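Local coordinates for protein beta-glucanase (Bacteroides thetaiotaomicron, PDB 6EUG) that probably hydrolyses beta-1,3-galactosidic bonds in arabinogalactan, with its glycoside hydrolase family 43 part described here, at residues Q320-L325 with M336-R341; I29-V34 with R349-P354; N262-I267 with I277-T282. All coordinates share one frame; numbering follows the deposited sequence.

Contact 1 of 3, residues Q320-L325 with M336-R341; sequences QSTYIL and MADMWR. With GIM (glucoimidazole), chain B.
The indole N-H of Trp-340 and the side-chain amide of Gln-320 meet beside the sugar site. NE1 of Trp-340 donates to OE1 of Gln-320 at 2.9 Å, arriving in the plane of the amide, while the amide and indole planes stand 83° apart. Gln-320 reaches this spot with CG trans to the backbone N (chi1 -176°) and the chain straight beyond it. Its NE2 gives a hydrogen bond of 3.2 Å to O2 of glucoimidazole, so bonds at both ends fix the amide's rotation. A water bridges Asp-338 OD2, 2.6 Å away, and Gln-320 O, the carboxylate's other oxygen, OD1, being bound by Gly-47 N. Thr-322 OG1 is hydrogen-bonded to Gly-48 O.

Backbone bonds join the two strands as an antiparallel hairpin, the inner pair of the last blade in a five-bladed beta-propeller, the fold of family 43. Gln-320 and Asp-338 exchange two N-H...O bonds. Further along, Met-336 O accepts from Thr-322 N at 2.8 Å and from Tyr-323 N at 3.2 Å, the mark of a classic beta bulge.

Nonpolar packing follows the bulge. The side chains of Met-336 and Tyr-323 run alongside each other, SD lying 4.0 Å from CD2 at the ring edge in a Met-aromatic contact. Thr-322 CG2 rests 4.0 Å from Met-336 CB.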
loop_
_atom_site.group_PDB
_atom_site.type_symbol
_atom_site.label_atom_id
_atom_site.label_comp_id
_atom_site.label_asym_id
_atom_site.label_seq_id
_atom_site.Cartn_x
_atom_site.Cartn_y
_atom_site.Cartn_z
ATOM N N GLN A 320 -0.592 9.568 -7.501
ATOM C CA GLN A 320 -1.113 8.239 -7.184
ATOM C C GLN A 320 -1.059 8.045 -5.667
ATOM O O GLN A 320 0.001 8.248 -5.039
ATOM C CB GLN A 320 -0.296 7.150 -7.897
ATOM C CG GLN A 320 -0.797 5.707 -7.720
ATOM C CD GLN A 320 0.097 4.652 -8.362
ATOM O OE1 GLN A 320 1.345 4.812 -8.408
ATOM N NE2 GLN A 320 -0.510 3.507 -8.774
ATOM N N SER A 321 -2.194 7.697 -5.061
ATOM C CA SER A 321 -2.305 7.432 -3.632
ATOM C C SER A 321 -1.171 6.600 -3.020
ATOM O O SER A 321 -0.719 5.619 -3.642
ATOM C CB SER A 321 -3.672 6.764 -3.365
ATOM O OG SER A 321 -3.909 5.571 -4.156
ATOM N N THR A 322 -0.772 6.949 -1.794
ATOM C CA THR A 322 0.132 6.080 -0.982
ATOM C C THR A 322 -0.280 5.827 0.468
ATOM O O THR A 322 0.010 4.755 0.980
ATOM C CB THR A 322 1.623 6.460 -1.087
ATOM O OG1 THR A 322 2.455 5.416 -0.529
ATOM C CG2 THR A 322 1.945 7.806 -0.447
ATOM N N TYR A 323 -0.905 6.801 1.143
ATOM C CA TYR A 323 -1.205 6.654 2.575
ATOM C C TYR A 323 -2.218 7.704 3.028
ATOM O O TYR A 323 -2.281 8.804 2.459
ATOM C CB TYR A 323 0.123 6.812 3.422
ATOM C CG TYR A 323 -0.031 6.317 4.870
ATOM C CD1 TYR A 323 -0.090 4.952 5.147
ATOM C CD2 TYR A 323 -0.093 7.212 5.943
ATOM C CE1 TYR A 323 -0.293 4.480 6.444
ATOM C CE2 TYR A 323 -0.281 6.755 7.243
ATOM C CZ TYR A 323 -0.362 5.387 7.493
ATOM O OH TYR A 323 -0.554 4.922 8.776
ATOM N N ILE A 324 -2.972 7.374 4.079
ATOM C CA ILE A 324 -3.817 8.344 4.756
ATOM C C ILE A 324 -3.386 8.421 6.227
ATOM O O ILE A 324 -3.497 7.432 6.979
ATOM C CB ILE A 324 -5.335 8.097 4.531
ATOM C CG1 ILE A 324 -5.664 8.429 3.038
ATOM C CG2 ILE A 324 -6.153 9.074 5.401
ATOM C CD1 ILE A 324 -6.926 7.835 2.504
ATOM N N LEU A 325 -2.863 9.601 6.609
ATOM C CA LEU A 325 -2.357 9.859 7.985
ATOM C C LEU A 325 -3.473 10.408 8.865
ATOM O O LEU A 325 -3.959 11.524 8.593
ATOM C CB LEU A 325 -1.237 10.905 7.958
ATOM C CG LEU A 325 -0.614 11.388 9.277
ATOM C CD1 LEU A 325 0.016 10.247 10.071
ATOM C CD2 LEU A 325 0.362 12.515 8.992
ATOM N N MET A 336 -1.883 11.396 1.365
ATOM C CA MET A 336 -0.506 11.381 0.849
ATOM C C MET A 336 -0.475 10.624 -0.476
ATOM O O MET A 336 -1.012 9.500 -0.594
ATOM C CB MET A 336 0.462 10.713 1.845
ATOM C CG MET A 336 0.612 11.430 3.179
ATOM S SD MET A 336 1.560 10.510 4.395
ATOM C CE MET A 336 3.050 10.106 3.477
ATOM N N ALA A 337 0.191 11.233 -1.462
ATOM C CA ALA A 337 0.365 10.639 -2.773
ATOM C C ALA A 337 1.770 10.897 -3.301
ATOM O O ALA A 337 2.450 11.818 -2.832
ATOM C CB ALA A 337 -0.667 11.190 -3.761
ATOM N N ASP A 338 2.168 10.087 -4.295
ATOM C CA ASP A 338 3.416 10.269 -5.076
ATOM C C ASP A 338 3.112 10.941 -6.413
ATOM O O ASP A 338 2.047 10.663 -7.016
ATOM C CB ASP A 338 4.080 8.916 -5.321
ATOM C CG ASP A 338 4.535 8.281 -4.038
ATOM O OD1 ASP A 338 5.501 8.817 -3.398
ATOM O OD2 ASP A 338 3.932 7.254 -3.666
ATOM N N MET A 339 3.998 11.838 -6.873
ATOM C CA MET A 339 3.933 12.381 -8.237
ATOM C C MET A 339 5.130 11.808 -9.027
ATOM O O MET A 339 6.248 12.332 -8.934
ATOM C CB MET A 339 3.956 13.914 -8.153
ATOM C CG MET A 339 3.593 14.675 -9.409
ATOM S SD MET A 339 3.695 16.475 -9.185
ATOM C CE MET A 339 2.853 16.610 -7.700
ATOM N N TRP A 340 4.914 10.699 -9.739
ATOM C CA TRP A 340 6.019 9.896 -10.253
ATOM C C TRP A 340 6.663 10.549 -11.486
ATOM O O TRP A 340 5.942 11.035 -12.377
ATOM C CB TRP A 340 5.565 8.483 -10.641
ATOM C CG TRP A 340 5.051 7.636 -9.505
ATOM C CD1 TRP A 340 3.777 7.240 -9.326
ATOM C CD2 TRP A 340 5.811 7.064 -8.438
ATOM N NE1 TRP A 340 3.680 6.461 -8.212
ATOM C CE2 TRP A 340 4.908 6.379 -7.615
ATOM C CE3 TRP A 340 7.161 7.147 -8.054
ATOM C CZ2 TRP A 340 5.307 5.683 -6.498
ATOM C CZ3 TRP A 340 7.580 6.449 -6.950
ATOM C CH2 TRP A 340 6.646 5.753 -6.141
ATOM N N ARG A 341 8.003 10.529 -11.522
ATOM C CA ARG A 341 8.803 10.944 -12.703
ATOM C C ARG A 341 9.600 9.733 -13.179
ATOM O O ARG A 341 10.728 9.499 -12.732
ATOM C CB ARG A 341 9.741 12.092 -12.353
ATOM C CG ARG A 341 8.978 13.353 -12.049
ATOM C CD ARG A 341 9.885 14.544 -11.902
ATOM N NE ARG A 341 9.087 15.761 -11.746
ATOM C CZ ARG A 341 9.470 16.984 -12.098
ATOM N NH1 ARG A 341 10.667 17.213 -12.657
ATOM N NH2 ARG A 341 8.634 17.991 -11.895
HETATM C C1 GIM B . 2.691 0.407 -10.296
HETATM C C2 GIM B . 2.736 0.457 -8.817
HETATM N N10 GIM B . 3.748 0.485 -11.123
HETATM C C3 GIM B . 4.104 0.995 -8.359
HETATM C C4 GIM B . 5.228 0.303 -9.186
HETATM C C5 GIM B . 5.145 0.718 -10.663
HETATM C C6 GIM B . 6.157 -0.006 -11.549
HETATM C C7 GIM B . 1.918 0.203 -12.343
HETATM C C8 GIM B . 3.286 0.377 -12.398
HETATM N N1 GIM B . 1.569 0.227 -11.037
HETATM O O3 GIM B . 4.318 0.716 -6.967
HETATM O O2 GIM B . 1.547 1.144 -8.344
HETATM O O4 GIM B . 5.219 -1.144 -9.083
HETATM O O6 GIM B . 5.827 -1.387 -11.659
HETATM O O HOH W 1 2.052 6.048 -5.035
#

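Contact 2 of 3, residues I29-V34 with R349-P354; sequences IASGKV and RYIWLP
Tyr-350 O is approached by two groups from the N-terminal loop: Gly-32 N donates a nearly straight hydrogen bond of 3.0 Å, and Ser-31 CA offers a CA-H...O contact at 3.5 Å. Strand 349-354 belongs to the last blade of the five-bladed propeller, and residues 29-34 run along its flank, so the beginning of the modelled chain is tied to a blade built near its end. A type II beta turn from Ala-30 to Lys-33, with a weak bond between its end residues, shapes the loop; Gly-32 takes the positive phi of the turn's third position.

Ser-31 points its hydroxyl at the strand, where OG accepts from Trp-352 N at 3.0 Å and stands in for a backbone carbonyl. A water adds a third polar link, donating to Lys-33 O at 2.6 Å and accepting from Tyr-350 N at 2.8 Å.

Arg-349 folds back over the turn through its bend at chi2 (-67°). NH1 then donates to Gly-32 O at 3.0 Å, with the oxygen at the edge of the guanidinium and 15° out of its plane. One face of that group carries Val-34, whose CG2 sits over the centre, and NH2 forms a salt bridge with Asp-347. At the opposite end of the loop, Ile-29 CG2 packs 3.8 Å from Trp-352 CB.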
loop_
_atom_site.group_PDB
_atom_site.type_symbol
_atom_site.label_atom_id
_atom_site.label_comp_id
_atom_site.label_asym_id
_atom_site.label_seq_id
_atom_site.Cartn_x
_atom_site.Cartn_y
_atom_site.Cartn_z
ATOM N N ILE A 29 2.976 23.329 3.628
ATOM C CA ILE A 29 3.070 22.099 2.829
ATOM C C ILE A 29 2.831 22.475 1.370
ATOM O O ILE A 29 1.703 22.874 0.998
ATOM C CB ILE A 29 2.058 21.038 3.311
ATOM C CG1 ILE A 29 2.245 20.714 4.793
ATOM C CG2 ILE A 29 2.147 19.755 2.493
ATOM C CD1 ILE A 29 3.620 20.181 5.159
ATOM N N ALA A 30 3.891 22.403 0.559
ATOM C CA ALA A 30 3.831 22.828 -0.852
ATOM C C ALA A 30 3.891 21.627 -1.801
ATOM O O ALA A 30 4.973 21.233 -2.239
ATOM C CB ALA A 30 4.967 23.804 -1.157
ATOM N N SER A 31 2.726 21.087 -2.154
ATOM C CA SER A 31 2.662 19.850 -2.954
ATOM C C SER A 31 3.329 20.042 -4.334
ATOM O O SER A 31 3.178 21.089 -4.977
ATOM C CB SER A 31 1.204 19.346 -3.099
ATOM O OG SER A 31 0.657 18.907 -1.835
ATOM N N GLY A 32 4.089 19.041 -4.743
ATOM C CA GLY A 32 4.776 19.017 -6.042
ATOM C C GLY A 32 6.122 19.707 -6.136
ATOM O O GLY A 32 6.805 19.569 -7.162
ATOM N N LYS A 33 6.514 20.440 -5.092
ATOM C CA LYS A 33 7.822 21.106 -5.057
ATOM C C LYS A 33 8.898 20.156 -4.536
ATOM O O LYS A 33 8.599 19.097 -4.008
ATOM C CB LYS A 33 7.792 22.357 -4.191
ATOM C CG LYS A 33 6.704 23.356 -4.529
ATOM C CD LYS A 33 6.924 23.956 -5.886
ATOM C CE LYS A 33 5.939 25.084 -6.131
ATOM N NZ LYS A 33 5.966 25.452 -7.567
ATOM N N VAL A 34 10.161 20.548 -4.709
ATOM C CA VAL A 34 11.288 19.782 -4.142
ATOM C C VAL A 34 11.341 19.962 -2.630
ATOM O O VAL A 34 11.491 21.101 -2.154
ATOM C CB VAL A 34 12.617 20.226 -4.781
ATOM C CG1 VAL A 34 13.795 19.484 -4.159
ATOM C CG2 VAL A 34 12.603 20.034 -6.293
ATOM N N ARG A 349 7.958 13.631 -6.820
ATOM C CA ARG A 349 7.518 14.622 -5.811
ATOM C C ARG A 349 6.423 14.040 -4.915
ATOM O O ARG A 349 5.986 12.884 -5.093
ATOM C CB ARG A 349 7.052 15.927 -6.501
ATOM C CG ARG A 349 8.000 16.406 -7.600
ATOM C CD ARG A 349 9.327 16.832 -7.006
ATOM N NE ARG A 349 10.320 17.219 -8.027
ATOM C CZ ARG A 349 10.410 18.421 -8.604
ATOM N NH1 ARG A 349 9.559 19.403 -8.303
ATOM N NH2 ARG A 349 11.372 18.649 -9.496
ATOM N N TYR A 350 5.994 14.823 -3.940
ATOM C CA TYR A 350 4.994 14.388 -2.949
ATOM C C TYR A 350 3.783 15.323 -2.982
ATOM O O TYR A 350 3.947 16.563 -3.057
ATOM C CB TYR A 350 5.657 14.324 -1.557
ATOM C CG TYR A 350 6.951 13.537 -1.554
ATOM C CD1 TYR A 350 6.959 12.154 -1.730
ATOM C CD2 TYR A 350 8.177 14.171 -1.354
ATOM C CE1 TYR A 350 8.148 11.435 -1.741
ATOM C CE2 TYR A 350 9.358 13.473 -1.387
ATOM C CZ TYR A 350 9.346 12.111 -1.544
ATOM O OH TYR A 350 10.514 11.450 -1.577
ATOM N N ILE A 351 2.565 14.747 -2.945
ATOM C CA ILE A 351 1.321 15.527 -2.810
ATOM C C ILE A 351 0.682 15.180 -1.468
ATOM O O ILE A 351 0.323 14.028 -1.248
ATOM C CB ILE A 351 0.299 15.240 -3.931
ATOM C CG1 ILE A 351 0.859 15.661 -5.289
ATOM C CG2 ILE A 351 -1.066 15.871 -3.639
ATOM C CD1 ILE A 351 0.186 14.952 -6.447
ATOM N N TRP A 352 0.591 16.173 -0.573
ATOM C CA TRP A 352 -0.056 16.017 0.723
ATOM C C TRP A 352 -1.164 17.074 0.817
ATOM O O TRP A 352 -0.893 18.284 0.630
ATOM C CB TRP A 352 0.933 16.175 1.886
ATOM C CG TRP A 352 1.969 15.108 2.102
ATOM C CD1 TRP A 352 2.363 14.105 1.242
ATOM C CD2 TRP A 352 2.868 15.035 3.214
ATOM N NE1 TRP A 352 3.391 13.377 1.801
ATOM C CE2 TRP A 352 3.718 13.918 3.003
ATOM C CE3 TRP A 352 3.005 15.768 4.392
ATOM C CZ2 TRP A 352 4.717 13.537 3.919
ATOM C CZ3 TRP A 352 4.003 15.374 5.317
ATOM C CH2 TRP A 352 4.842 14.276 5.063
ATOM N N LEU A 353 -2.401 16.627 1.082
ATOM C CA LEU A 353 -3.593 17.509 1.100
ATOM C C LEU A 353 -4.543 17.066 2.238
ATOM O O LEU A 353 -4.686 15.850 2.493
ATOM C CB LEU A 353 -4.352 17.469 -0.246
ATOM C CG LEU A 353 -3.555 17.946 -1.489
ATOM C CD1 LEU A 353 -4.247 17.528 -2.769
ATOM C CD2 LEU A 353 -3.350 19.449 -1.442
ATOM N N PRO A 354 -5.184 18.009 2.932
ATOM C CA PRO A 354 -6.218 17.624 3.927
ATOM C C PRO A 354 -7.395 16.869 3.281
ATOM O O PRO A 354 -7.802 17.181 2.147
ATOM C CB PRO A 354 -6.718 18.996 4.470
ATOM C CG PRO A 354 -5.663 19.953 4.102
ATOM C CD PRO A 354 -5.093 19.485 2.803
HETATM O O HOH W 2 6.917 17.356 -3.185
#

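Contact 3 of 3, residues N262-I267 with I277-T282; sequences NEAPAI and ITSGCT
Thr-278 and Asn-262 meet through their side chains where OG1 of Thr-278 donates to OD1 of Asn-262 at 2.8 Å. The two strands form an antiparallel hairpin at the inner edge of one blade of the five-bladed propeller, and the bend at Ala-264 lies beside the glucoimidazole pocket. Thr-278 holds OG1 between its own N and C atoms (chi1 58°), which turns the hydroxyl toward Asn-262 and leaves CG2 to pack 4.0 Å from Pro-265 CA. OD1 of Asn-262 also accepts from Arg-290, a residue of the next strand in the blade, so this one oxygen ties the segment ahead of the bend to two adjacent strands.

Ser-279 has a similar first torsion (chi1 71°) but puts its hydroxyl on the other side of the strand. There OG donates to the carbonyl of its own neighbour, Gly-280 O, at 2.8 Å, in the carbonyl plane and on a lone pair. The same OG takes a hydrogen bond from Gln-320 NE2, so Ser-279 helps to position a residue that touches the ligand. Glu-263, modelled in two conformers, keeps CB 3.6 Å from Ser-279 OG; in the conformer described, the chain bends at chi2, and OE1 can bond Ser-230, though the second conformer leaves this uncertain.

Between the paired ends, Ala-264 adopts left-handed backbone angles and shifts the register by one, a beta bulge. Its N-H donates to Asp-214 of the pocket and its carbonyl accepts from Ser-321 OG. Beyond it, regular pairing returns as Ala-266 and Ile-277 exchange backbone bonds, with Ile-277 N donating to Ala-266 O at 2.8 Å. The bond from Ser-279 N to Glu-263 O, on the pocket side of the bulge, is less regular: at 3.1 Å, the donor stands 49° out of the carbonyl plane.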
loop_
_atom_site.group_PDB
_atom_site.type_symbol
_atom_site.label_atom_id
_atom_site.label_comp_id
_atom_site.label_asym_id
_atom_site.label_seq_id
_atom_site.Cartn_x
_atom_site.Cartn_y
_atom_site.Cartn_z
ATOM N N ASN A 262 -7.950 -2.277 -9.139
ATOM C CA ASN A 262 -7.615 -1.305 -8.102
ATOM C C ASN A 262 -6.195 -1.557 -7.559
ATOM O O ASN A 262 -5.823 -2.703 -7.293
ATOM C CB ASN A 262 -8.625 -1.392 -6.944
ATOM C CG ASN A 262 -10.000 -0.867 -7.334
ATOM O OD1 ASN A 262 -10.234 0.389 -7.392
ATOM N ND2 ASN A 262 -10.919 -1.793 -7.615
ATOM N N GLU A 263 -5.480 -0.447 -7.346
ATOM C CA GLU A 263 -4.053 -0.449 -6.996
ATOM C C GLU A 263 -3.744 0.605 -5.928
ATOM O O GLU A 263 -4.637 1.327 -5.504
ATOM C CB GLU A 263 -3.210 -0.190 -8.267
ATOM C CG GLU A 263 -3.638 -0.966 -9.515
ATOM C CD GLU A 263 -3.685 -2.496 -9.381
ATOM O OE1 GLU A 263 -2.922 -3.112 -8.612
ATOM O OE2 GLU A 263 -4.510 -3.110 -10.086
ATOM N N ALA A 264 -2.500 0.648 -5.438
ATOM C CA ALA A 264 -2.077 1.738 -4.546
ATOM C C ALA A 264 -3.064 2.057 -3.399
ATOM O O ALA A 264 -3.405 3.229 -3.184
ATOM C CB ALA A 264 -1.784 2.978 -5.357
ATOM N N PRO A 265 -3.485 1.029 -2.656
ATOM C CA PRO A 265 -4.530 1.278 -1.616
ATOM C C PRO A 265 -4.064 2.149 -0.440
ATOM O O PRO A 265 -2.913 1.981 0.059
ATOM C CB PRO A 265 -4.867 -0.140 -1.133
ATOM C CG PRO A 265 -3.611 -0.885 -1.357
ATOM C CD PRO A 265 -3.139 -0.404 -2.701
ATOM N N ALA A 266 -4.950 3.045 0.010
ATOM C CA ALA A 266 -4.781 3.866 1.203
ATOM C C ALA A 266 -6.123 3.830 1.958
ATOM O O ALA A 266 -7.196 3.865 1.352
ATOM C CB ALA A 266 -4.404 5.302 0.827
ATOM N N ILE A 267 -6.051 3.694 3.270
ATOM C CA ILE A 267 -7.235 3.386 4.112
ATOM C C ILE A 267 -7.263 4.139 5.433
ATOM O O ILE A 267 -6.213 4.375 6.023
ATOM C CB ILE A 267 -7.360 1.865 4.360
ATOM C CG1 ILE A 267 -8.702 1.504 5.057
ATOM C CG2 ILE A 267 -6.168 1.312 5.125
ATOM C CD1 ILE A 267 -9.029 0.014 4.995
ATOM N N ILE A 277 -9.042 4.651 -0.569
ATOM C CA ILE A 277 -8.764 5.314 -1.862
ATOM C C ILE A 277 -7.767 4.458 -2.620
ATOM O O ILE A 277 -6.750 4.028 -2.057
ATOM C CB ILE A 277 -8.281 6.791 -1.719
ATOM C CG1 ILE A 277 -9.377 7.627 -1.039
ATOM C CG2 ILE A 277 -7.857 7.376 -3.071
ATOM C CD1 ILE A 277 -9.009 9.068 -0.715
ATOM N N THR A 278 -8.067 4.257 -3.906
ATOM C CA THR A 278 -7.221 3.497 -4.813
ATOM C C THR A 278 -7.026 4.221 -6.137
ATOM O O THR A 278 -7.771 5.172 -6.454
ATOM C CB THR A 278 -7.828 2.101 -5.059
ATOM O OG1 THR A 278 -9.149 2.242 -5.599
ATOM C CG2 THR A 278 -7.948 1.315 -3.767
ATOM N N SER A 279 -6.023 3.773 -6.909
ATOM C CA SER A 279 -5.868 4.170 -8.314
ATOM C C SER A 279 -6.322 3.021 -9.216
ATOM O O SER A 279 -6.513 1.901 -8.763
ATOM C CB SER A 279 -4.373 4.498 -8.647
ATOM O OG SER A 279 -3.576 3.323 -8.677
ATOM N N GLY A 280 -6.456 3.299 -10.510
ATOM C CA GLY A 280 -6.473 2.226 -11.502
ATOM C C GLY A 280 -5.068 1.721 -11.824
ATOM O O GLY A 280 -4.078 2.064 -11.135
ATOM N N CYS A 281 -4.987 0.914 -12.880
ATOM C CA CYS A 281 -3.755 0.225 -13.287
ATOM C C CYS A 281 -3.309 0.720 -14.662
ATOM O O CYS A 281 -3.720 0.172 -15.690
ATOM C CB CYS A 281 -3.970 -1.306 -13.307
ATOM S SG CYS A 281 -2.444 -2.260 -13.230
ATOM N N THR A 282 -2.534 1.804 -14.670
ATOM C CA THR A 282 -2.019 2.395 -15.928
ATOM C C THR A 282 -0.530 2.721 -15.858
ATOM O O THR A 282 -0.109 3.808 -16.256
ATOM C CB THR A 282 -2.813 3.659 -16.300
ATOM O OG1 THR A 282 -2.751 4.613 -15.223
ATOM C CG2 THR A 282 -4.281 3.289 -16.579
#

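In the fold
Contacts 1 and 2 share the last blade of the propeller: strands 320-327, 332-339 and 349-357 lie side by side, and the two contact centres are about 9 Å apart. Contact 3 belongs to the preceding blade, its centre about 10 Å from that of contact 1 and about 19 Å from that of contact 2, which it does not touch. Along the chain contact 3 closes before contact 1 opens, and both lie within the span of 314 residues between the two segments of contact 2. Contacts 1 and 3 thus bring neighbouring blades together at the sugar pocket, while contact 2, farther out, joins the N-terminal loop to the final blade.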